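PDB 5KBP: glycosyl hydrolase, family 38 from Enterococcus faecalis, which probably hydrolyses alpha-mannosides and probably binds carbohydrate and a metal ion. Local coordinates for residues D564-G569 / R633-R637; M611-D617 / Q636-R642; N667-R673 / T749-G755. One frame throughout, in Å; residues are numbered along the deposited sequence.

Overall arrangement
All three contacts lie in the family 38 C-terminal domain (residues 530-756), away from the calcium-binding residues Phe-253 and Tyr-256. Their centres are close: contacts 1 and 2 lie about 10 Å apart, contacts 1 and 3 about 11 Å, contacts 2 and 3 about 12 Å. Contact 2 joins two strands of one sheet, contact 3 two strands of the other, and contact 1 ties the end of strand 555-566, in that second sheet, to the loop that enters contact 2. Gln-636 and Arg-637 belong to both contacts 1 and 2. Asp-567 of contact 1 salt-bridges Arg-752 of contact 3 (OD2 to NH2 2.8 Å), and the backbones of Val-614 and Lys-670 join contacts 2 and 3.

Contact 1: D564-G569 / R633-R637; sequences DTGDIG and RLAQR
Asp-564 and Arg-637 make a salt bridge at one close-packed end of this contact, where strand 555-566 runs out. OD2 of Asp-564 takes both terminal nitrogens of the arginine, NH2 at 2.8 Å with an N-H...O angle of 151° and NH1 at 3.1 Å in a weak, more bent bond. OD2 sits at the edge of the guanidinium, near its plane, while the carboxylate is turned 39° from it. With CG opposite the backbone N (chi1 -178°), Asp-564 reaches the arginine; its OD1 probably bonds to His-672. The arginine bends at chi3 and lays one face over the peptide between Thr-565 and Gly-566, with Gly-566 N 3.4 Å from NH1. Lacking a side chain, Gly-566 lets the arginine chain lie close against the backbone.

The other end is close-packed as well. Buried Ile-568 meets Ala-635 through CG2 and CB at 4.3 Å, and its CD1 comes to 3.4 Å from Ala-635 O. Arg-633, extended from CG to NE, slides past the isoleucine and donates from NH1 to Ile-568 O at 2.8 Å; its NH2 is paired with Glu-756. On the outer side, by contrast, Leu-634 is exposed and points away. Helix 619-625 covers the apolar end, Leu-620 touching Ile-568, Arg-633 and Ala-635, while strands 601-613 and 672-679 border the salt bridge through Leu-612, Pro-613 and His-672.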
# COMPACT_ATOMS: atom_id res chain seq x y z
N ASP A 564 -15.48 29.61 1.21
CA ASP A 564 -15.91 28.31 0.70
C ASP A 564 -16.92 28.52 -0.41
O ASP A 564 -17.89 29.27 -0.25
CB ASP A 564 -16.50 27.44 1.81
CG ASP A 564 -16.90 26.06 1.31
OD1 ASP A 564 -16.03 25.16 1.28
OD2 ASP A 564 -18.07 25.87 0.94
N THR A 565 -16.69 27.85 -1.54
CA THR A 565 -17.62 27.86 -2.66
C THR A 565 -17.86 26.43 -3.12
O THR A 565 -17.12 25.51 -2.77
CB THR A 565 -17.09 28.69 -3.84
OG1 THR A 565 -15.97 28.02 -4.44
CG2 THR A 565 -16.65 30.08 -3.38
N GLY A 566 -18.91 26.25 -3.91
CA GLY A 566 -19.17 24.96 -4.50
C GLY A 566 -18.20 24.63 -5.61
O GLY A 566 -17.53 25.49 -6.18
N ASP A 567 -18.11 23.33 -5.92
CA ASP A 567 -17.26 22.87 -7.01
C ASP A 567 -17.91 21.64 -7.62
O ASP A 567 -17.98 20.59 -6.98
CB ASP A 567 -15.85 22.55 -6.51
CG ASP A 567 -14.93 22.08 -7.62
OD1 ASP A 567 -15.27 22.29 -8.81
OD2 ASP A 567 -13.86 21.52 -7.31
N ILE A 568 -18.39 21.78 -8.85
CA ILE A 568 -19.04 20.68 -9.56
C ILE A 568 -18.18 20.28 -10.75
O ILE A 568 -18.69 19.88 -11.80
CB ILE A 568 -20.46 21.07 -10.00
CG1 ILE A 568 -20.45 22.35 -10.83
CG2 ILE A 568 -21.37 21.23 -8.78
CD1 ILE A 568 -21.81 22.75 -11.36
N GLY A 569 -16.86 20.38 -10.59
CA GLY A 569 -15.94 19.97 -11.63
C GLY A 569 -15.47 18.54 -11.47
O GLY A 569 -16.29 17.62 -11.32
N ARG A 633 -23.04 22.47 -16.85
CA ARG A 633 -23.67 21.80 -15.73
C ARG A 633 -24.57 22.76 -14.96
O ARG A 633 -24.15 23.87 -14.61
CB ARG A 633 -22.61 21.19 -14.81
CG ARG A 633 -21.93 19.98 -15.43
CD ARG A 633 -20.96 19.30 -14.49
NE ARG A 633 -20.46 18.06 -15.08
CZ ARG A 633 -19.52 17.29 -14.54
NH1 ARG A 633 -18.95 17.63 -13.40
NH2 ARG A 633 -19.14 16.18 -15.16
N LEU A 634 -25.80 22.32 -14.70
CA LEU A 634 -26.81 23.14 -14.04
C LEU A 634 -26.89 22.90 -12.54
O LEU A 634 -27.67 23.58 -11.86
CB LEU A 634 -28.18 22.89 -14.67
CG LEU A 634 -28.27 22.97 -16.19
CD1 LEU A 634 -29.62 22.47 -16.68
CD2 LEU A 634 -28.01 24.39 -16.67
N ALA A 635 -26.13 21.94 -12.02
CA ALA A 635 -26.21 21.62 -10.60
C ALA A 635 -25.80 22.80 -9.74
O ALA A 635 -24.90 23.57 -10.10
CB ALA A 635 -25.33 20.41 -10.28
N GLN A 636 -26.47 22.96 -8.61
CA GLN A 636 -26.16 23.99 -7.64
C GLN A 636 -25.87 23.35 -6.29
O GLN A 636 -26.05 22.15 -6.09
CB GLN A 636 -27.31 25.00 -7.52
CG GLN A 636 -27.74 25.60 -8.84
CD GLN A 636 -26.61 26.35 -9.54
OE1 GLN A 636 -25.75 26.94 -8.89
NE2 GLN A 636 -26.62 26.33 -10.87
N ARG A 637 -25.40 24.18 -5.35
CA ARG A 637 -25.14 23.69 -4.00
C ARG A 637 -26.45 23.29 -3.33
O ARG A 637 -27.50 23.91 -3.56
CB ARG A 637 -24.42 24.75 -3.18
CG ARG A 637 -23.21 25.36 -3.87
CD ARG A 637 -22.31 26.07 -2.88
NE ARG A 637 -21.64 25.13 -1.99
CZ ARG A 637 -20.74 25.48 -1.07
NH1 ARG A 637 -20.41 26.75 -0.91
NH2 ARG A 637 -20.18 24.56 -0.30

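Contact 2: M611-D617 / Q636-R642; sequences MLPVAAD and QRSTTLR
Pro-613 lays its ring over the guanidinium of Arg-637, with CD above the centre of the flat group and 3.5 Å from CZ. The opposite face of that group rests on the Thr-565–Gly-566 peptide, so the arginine is held between a proline and a backbone, and its rotation is probably restricted. At the edge of the guanidinium, in its plane, a water accepts from NH2 (3.1 Å) and donates to Pro-613 O at 2.7 Å, tying the charged group to the residue that covers it; the ionic partner of NH2 is Asp-564.

The backbones on which these groups stand are the ends of antiparallel strands 601-613 and 641-653, adjacent in one antiparallel sheet of the family 38 C-terminal domain. Leu-612 and Arg-642 form a hydrogen-bonded pair. Pro-613 and Leu-641 follow as a non-hydrogen-bonded pair, a position where proline suits because no N-H has to reach across. Val-614 N then donates to Thr-640 O, and its CG2 lies 3.8 Å from Arg-642 CB, while Met-611 CE touches Leu-641 CB.

Beyond this the register slips by one residue, and a single bridge pairs Ala-616 with Arg-637, flanked by Ser-638 N to Ala-615 O (2.8 Å) and Asp-617 N to Gln-636 O (2.9 Å, almost along the carbonyl axis). Ser-638 OG accepts from Thr-640 N, an ST turn just before strand 641-653. Gln-636 N returns a bond to Asp-617 OD2 at 3.0 Å, arriving above the carboxylate plane. OD2 is also paired with Arg-619, at the start of helix 619-625.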
# COMPACT_ATOMS: atom_id res chain seq x y z
N MET A 611 -21.95 27.60 8.25
CA MET A 611 -22.92 26.64 7.74
C MET A 611 -22.70 26.46 6.24
O MET A 611 -22.88 27.40 5.47
CB MET A 611 -24.34 27.09 8.03
CG MET A 611 -24.64 27.25 9.51
SD MET A 611 -24.61 25.68 10.41
CE MET A 611 -25.97 24.82 9.64
N LEU A 612 -22.33 25.25 5.84
CA LEU A 612 -22.01 24.97 4.45
C LEU A 612 -23.00 23.98 3.85
O LEU A 612 -23.52 23.11 4.56
CB LEU A 612 -20.59 24.42 4.31
CG LEU A 612 -19.45 25.36 4.70
CD1 LEU A 612 -18.10 24.73 4.36
CD2 LEU A 612 -19.61 26.70 4.01
N PRO A 613 -23.28 24.09 2.56
CA PRO A 613 -24.06 23.05 1.88
C PRO A 613 -23.39 21.69 2.01
O PRO A 613 -22.17 21.57 1.91
CB PRO A 613 -24.10 23.53 0.42
CG PRO A 613 -23.91 25.01 0.51
CD PRO A 613 -22.97 25.22 1.66
N VAL A 614 -24.20 20.66 2.26
CA VAL A 614 -23.66 19.33 2.48
C VAL A 614 -22.94 18.83 1.24
O VAL A 614 -21.90 18.16 1.33
CB VAL A 614 -24.78 18.36 2.92
CG1 VAL A 614 -24.24 16.96 3.12
CG2 VAL A 614 -25.44 18.87 4.19
N ALA A 615 -23.46 19.15 0.07
CA ALA A 615 -22.87 18.76 -1.21
C ALA A 615 -23.59 19.55 -2.30
O ALA A 615 -24.30 20.52 -2.02
CB ALA A 615 -22.98 17.25 -1.44
N ALA A 616 -23.39 19.14 -3.55
CA ALA A 616 -24.24 19.62 -4.62
C ALA A 616 -25.56 18.86 -4.61
O ALA A 616 -25.69 17.80 -3.99
CB ALA A 616 -23.55 19.47 -5.98
N ASP A 617 -26.56 19.40 -5.30
CA ASP A 617 -27.86 18.76 -5.32
C ASP A 617 -27.81 17.49 -6.16
O ASP A 617 -26.79 17.15 -6.77
CB ASP A 617 -28.94 19.73 -5.82
CG ASP A 617 -28.56 20.42 -7.11
OD1 ASP A 617 -27.99 19.75 -8.01
OD2 ASP A 617 -28.82 21.63 -7.24
N GLN A 636 -26.47 22.96 -8.61
CA GLN A 636 -26.16 23.99 -7.64
C GLN A 636 -25.87 23.35 -6.29
O GLN A 636 -26.05 22.15 -6.09
CB GLN A 636 -27.31 25.00 -7.52
CG GLN A 636 -27.74 25.60 -8.84
CD GLN A 636 -26.61 26.35 -9.54
OE1 GLN A 636 -25.75 26.94 -8.89
NE2 GLN A 636 -26.62 26.33 -10.87
N ARG A 637 -25.40 24.18 -5.35
CA ARG A 637 -25.14 23.69 -4.00
C ARG A 637 -26.45 23.29 -3.33
O ARG A 637 -27.50 23.91 -3.56
CB ARG A 637 -24.42 24.75 -3.18
CG ARG A 637 -23.21 25.36 -3.87
CD ARG A 637 -22.31 26.07 -2.88
NE ARG A 637 -21.64 25.13 -1.99
CZ ARG A 637 -20.74 25.48 -1.07
NH1 ARG A 637 -20.41 26.75 -0.91
NH2 ARG A 637 -20.18 24.56 -0.30
N SER A 638 -26.39 22.25 -2.50
CA SER A 638 -27.58 21.80 -1.79
C SER A 638 -28.08 22.88 -0.85
O SER A 638 -27.30 23.67 -0.29
CB SER A 638 -27.28 20.52 -1.02
OG SER A 638 -28.42 20.09 -0.28
N THR A 639 -29.40 22.93 -0.67
CA THR A 639 -29.99 23.86 0.29
C THR A 639 -29.90 23.34 1.72
O THR A 639 -30.07 24.13 2.66
CB THR A 639 -31.45 24.13 -0.07
OG1 THR A 639 -32.19 22.90 -0.07
CG2 THR A 639 -31.54 24.77 -1.45
N THR A 640 -29.63 22.05 1.91
CA THR A 640 -29.44 21.49 3.24
C THR A 640 -28.08 21.90 3.77
O THR A 640 -27.05 21.64 3.13
CB THR A 640 -29.56 19.97 3.20
OG1 THR A 640 -30.82 19.60 2.62
CG2 THR A 640 -29.46 19.39 4.60
N LEU A 641 -28.06 22.55 4.93
CA LEU A 641 -26.84 23.08 5.51
C LEU A 641 -26.37 22.21 6.67
O LEU A 641 -27.17 21.55 7.35
CB LEU A 641 -27.05 24.52 5.99
CG LEU A 641 -27.60 25.49 4.93
CD1 LEU A 641 -27.72 26.89 5.50
CD2 LEU A 641 -26.73 25.48 3.68
N ARG A 642 -25.06 22.22 6.90
CA ARG A 642 -24.41 21.43 7.93
C ARG A 642 -23.31 22.28 8.56
O ARG A 642 -22.60 23.00 7.85
CB ARG A 642 -23.82 20.14 7.36
CG ARG A 642 -23.34 19.13 8.39
CD ARG A 642 -22.39 18.12 7.76
NE ARG A 642 -21.92 17.13 8.73
CZ ARG A 642 -22.29 15.85 8.73
NH1 ARG A 642 -23.14 15.40 7.82
NH2 ARG A 642 -21.81 15.02 9.65
O HOH W 1 -21.03 21.57 -0.59

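Contact 3: N667-R673 / T749-G755; sequences NQIKDHR and TLIRCVG
His-672 and Cys-753 bring a ring and a sulfur together obliquely: SG lies 4.1 Å from the ring centroid, 53° off the normal, neither over the face nor at the edge. CG of the histidine takes the position between backbone N and carbonyl carbon (chi1 73°), which swings the ring towards the cysteine. Ile-669 sets CG2 over the centre of one face of that ring, and CG of Asn-667 lies at its edge, in plane. With Asp-564 as the probable partner of ND1, the imidazole is held on several sides. A small, polarisable cysteine side chain fits between this ring and the side chain of Asn-667, whose CG also lies 4.2 Å from Ile-751 CD1.

Beneath the side chains, Cys-753 N donates to His-672 O at 2.7 Å, nearly in line with the carbonyl. Asp-671 adopts a left-handed backbone conformation just before the strand and brings its CA to 3.2 Å from Cys-753 O.

On the sheet face of Arg-673 and Arg-752 the stems meet, CB of Arg-673 at 3.8 Å from CG of Arg-752. Both bend at chi3, and their charged ends part, NE to NE 6.8 Å. Arg-752 pairs with Asp-567, and Arg-673 makes a cation-pi contact with Phe-574. Thr-749 crosses Arg-673 at about a right angle, CG2 to CG at 3.7 Å, and bonds through OG1 to Glu-737.

Leu-750 and Ile-751 together face Leu-674, a classic beta bulge in strand 745-753. Strand 672-679 is flanked by this strand and by strand 555-566, and residues 668-671 lead into it from strand 659-667 of the other sheet.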
# COMPACT_ATOMS: atom_id res chain seq x y z
N ASN A 667 -13.51 17.77 7.67
CA ASN A 667 -14.24 17.97 6.42
C ASN A 667 -15.27 16.86 6.25
O ASN A 667 -14.94 15.73 5.88
CB ASN A 667 -13.27 18.01 5.25
CG ASN A 667 -13.96 18.32 3.94
OD1 ASN A 667 -13.77 17.62 2.94
ND2 ASN A 667 -14.77 19.36 3.94
N GLN A 668 -16.53 17.18 6.53
CA GLN A 668 -17.66 16.31 6.22
C GLN A 668 -18.53 16.91 5.12
O GLN A 668 -19.73 16.61 5.03
CB GLN A 668 -18.48 16.04 7.48
CG GLN A 668 -17.71 15.32 8.57
CD GLN A 668 -17.20 13.96 8.13
OE1 GLN A 668 -17.85 13.26 7.35
NE2 GLN A 668 -16.02 13.58 8.61
N ILE A 669 -17.94 17.75 4.28
CA ILE A 669 -18.64 18.46 3.22
C ILE A 669 -18.09 17.98 1.88
O ILE A 669 -16.89 17.72 1.75
CB ILE A 669 -18.47 19.99 3.37
CG1 ILE A 669 -19.00 20.45 4.73
CG2 ILE A 669 -19.17 20.73 2.25
CD1 ILE A 669 -20.46 20.13 4.96
N LYS A 670 -18.98 17.86 0.90
CA LYS A 670 -18.61 17.39 -0.43
C LYS A 670 -18.85 18.48 -1.47
O LYS A 670 -19.62 19.42 -1.25
CB LYS A 670 -19.41 16.14 -0.80
CG LYS A 670 -19.20 14.97 0.14
CD LYS A 670 -20.12 13.80 -0.21
CE LYS A 670 -19.96 12.65 0.77
NZ LYS A 670 -20.89 11.53 0.49
N ASP A 671 -18.16 18.34 -2.60
CA ASP A 671 -18.37 19.19 -3.78
C ASP A 671 -18.14 20.67 -3.46
O ASP A 671 -18.97 21.52 -3.75
CB ASP A 671 -19.76 18.97 -4.37
CG ASP A 671 -20.00 17.53 -4.79
OD1 ASP A 671 -19.09 16.93 -5.40
OD2 ASP A 671 -21.09 17.00 -4.50
N HIS A 672 -16.99 20.97 -2.86
CA HIS A 672 -16.69 22.34 -2.47
C HIS A 672 -15.18 22.55 -2.45
O HIS A 672 -14.39 21.61 -2.54
CB HIS A 672 -17.29 22.67 -1.10
CG HIS A 672 -16.58 22.02 0.04
ND1 HIS A 672 -16.10 22.73 1.12
CD2 HIS A 672 -16.25 20.73 0.27
CE1 HIS A 672 -15.51 21.90 1.97
NE2 HIS A 672 -15.59 20.68 1.48
N ARG A 673 -14.80 23.82 -2.32
CA ARG A 673 -13.40 24.22 -2.23
C ARG A 673 -13.27 25.29 -1.16
O ARG A 673 -14.00 26.28 -1.17
CB ARG A 673 -12.88 24.76 -3.57
CG ARG A 673 -11.44 25.23 -3.53
CD ARG A 673 -11.11 26.12 -4.72
NE ARG A 673 -11.95 27.32 -4.73
CZ ARG A 673 -11.90 28.26 -5.66
NH1 ARG A 673 -12.70 29.31 -5.59
NH2 ARG A 673 -11.05 28.15 -6.67
N THR A 749 -5.55 27.94 -1.83
CA THR A 749 -6.55 26.88 -1.73
C THR A 749 -6.11 25.86 -0.69
O THR A 749 -5.01 25.30 -0.79
CB THR A 749 -6.75 26.21 -3.08
OG1 THR A 749 -7.20 27.18 -4.04
CG2 THR A 749 -7.79 25.10 -2.97
N LEU A 750 -6.97 25.62 0.30
CA LEU A 750 -6.66 24.65 1.34
C LEU A 750 -7.07 23.24 0.96
O LEU A 750 -6.29 22.29 1.11
CB LEU A 750 -7.35 25.06 2.65
CG LEU A 750 -6.98 26.44 3.21
CD1 LEU A 750 -7.73 26.71 4.50
CD2 LEU A 750 -5.48 26.55 3.42
N ILE A 751 -8.29 23.07 0.45
CA ILE A 751 -8.82 21.75 0.14
C ILE A 751 -9.90 21.91 -0.93
O ILE A 751 -10.67 22.87 -0.91
CB ILE A 751 -9.35 21.05 1.41
CG1 ILE A 751 -9.73 19.60 1.14
CG2 ILE A 751 -10.54 21.81 2.00
CD1 ILE A 751 -10.12 18.83 2.39
N ARG A 752 -9.93 20.98 -1.87
CA ARG A 752 -10.92 20.98 -2.95
C ARG A 752 -11.47 19.58 -3.09
O ARG A 752 -10.71 18.62 -3.25
CB ARG A 752 -10.31 21.47 -4.27
CG ARG A 752 -11.34 21.72 -5.36
CD ARG A 752 -10.71 22.36 -6.59
NE ARG A 752 -9.86 21.42 -7.32
CZ ARG A 752 -10.30 20.63 -8.29
NH1 ARG A 752 -9.46 19.81 -8.91
NH2 ARG A 752 -11.57 20.66 -8.65
N CYS A 753 -12.80 19.45 -3.04
CA CYS A 753 -13.47 18.16 -2.95
C CYS A 753 -14.37 17.97 -4.16
O CYS A 753 -15.27 18.78 -4.41
CB CYS A 753 -14.27 18.07 -1.66
SG CYS A 753 -13.37 18.66 -0.20
N VAL A 754 -14.15 16.88 -4.90
CA VAL A 754 -14.95 16.53 -6.07
C VAL A 754 -15.29 15.05 -5.99
O VAL A 754 -14.79 14.32 -5.13
CB VAL A 754 -14.23 16.85 -7.39
CG1 VAL A 754 -14.16 18.36 -7.60
CG2 VAL A 754 -12.84 16.24 -7.40
N GLY A 755 -16.15 14.60 -6.90
CA GLY A 755 -16.65 13.24 -6.84
C GLY A 755 -16.33 12.35 -8.03
O GLY A 755 -16.64 11.16 -8.01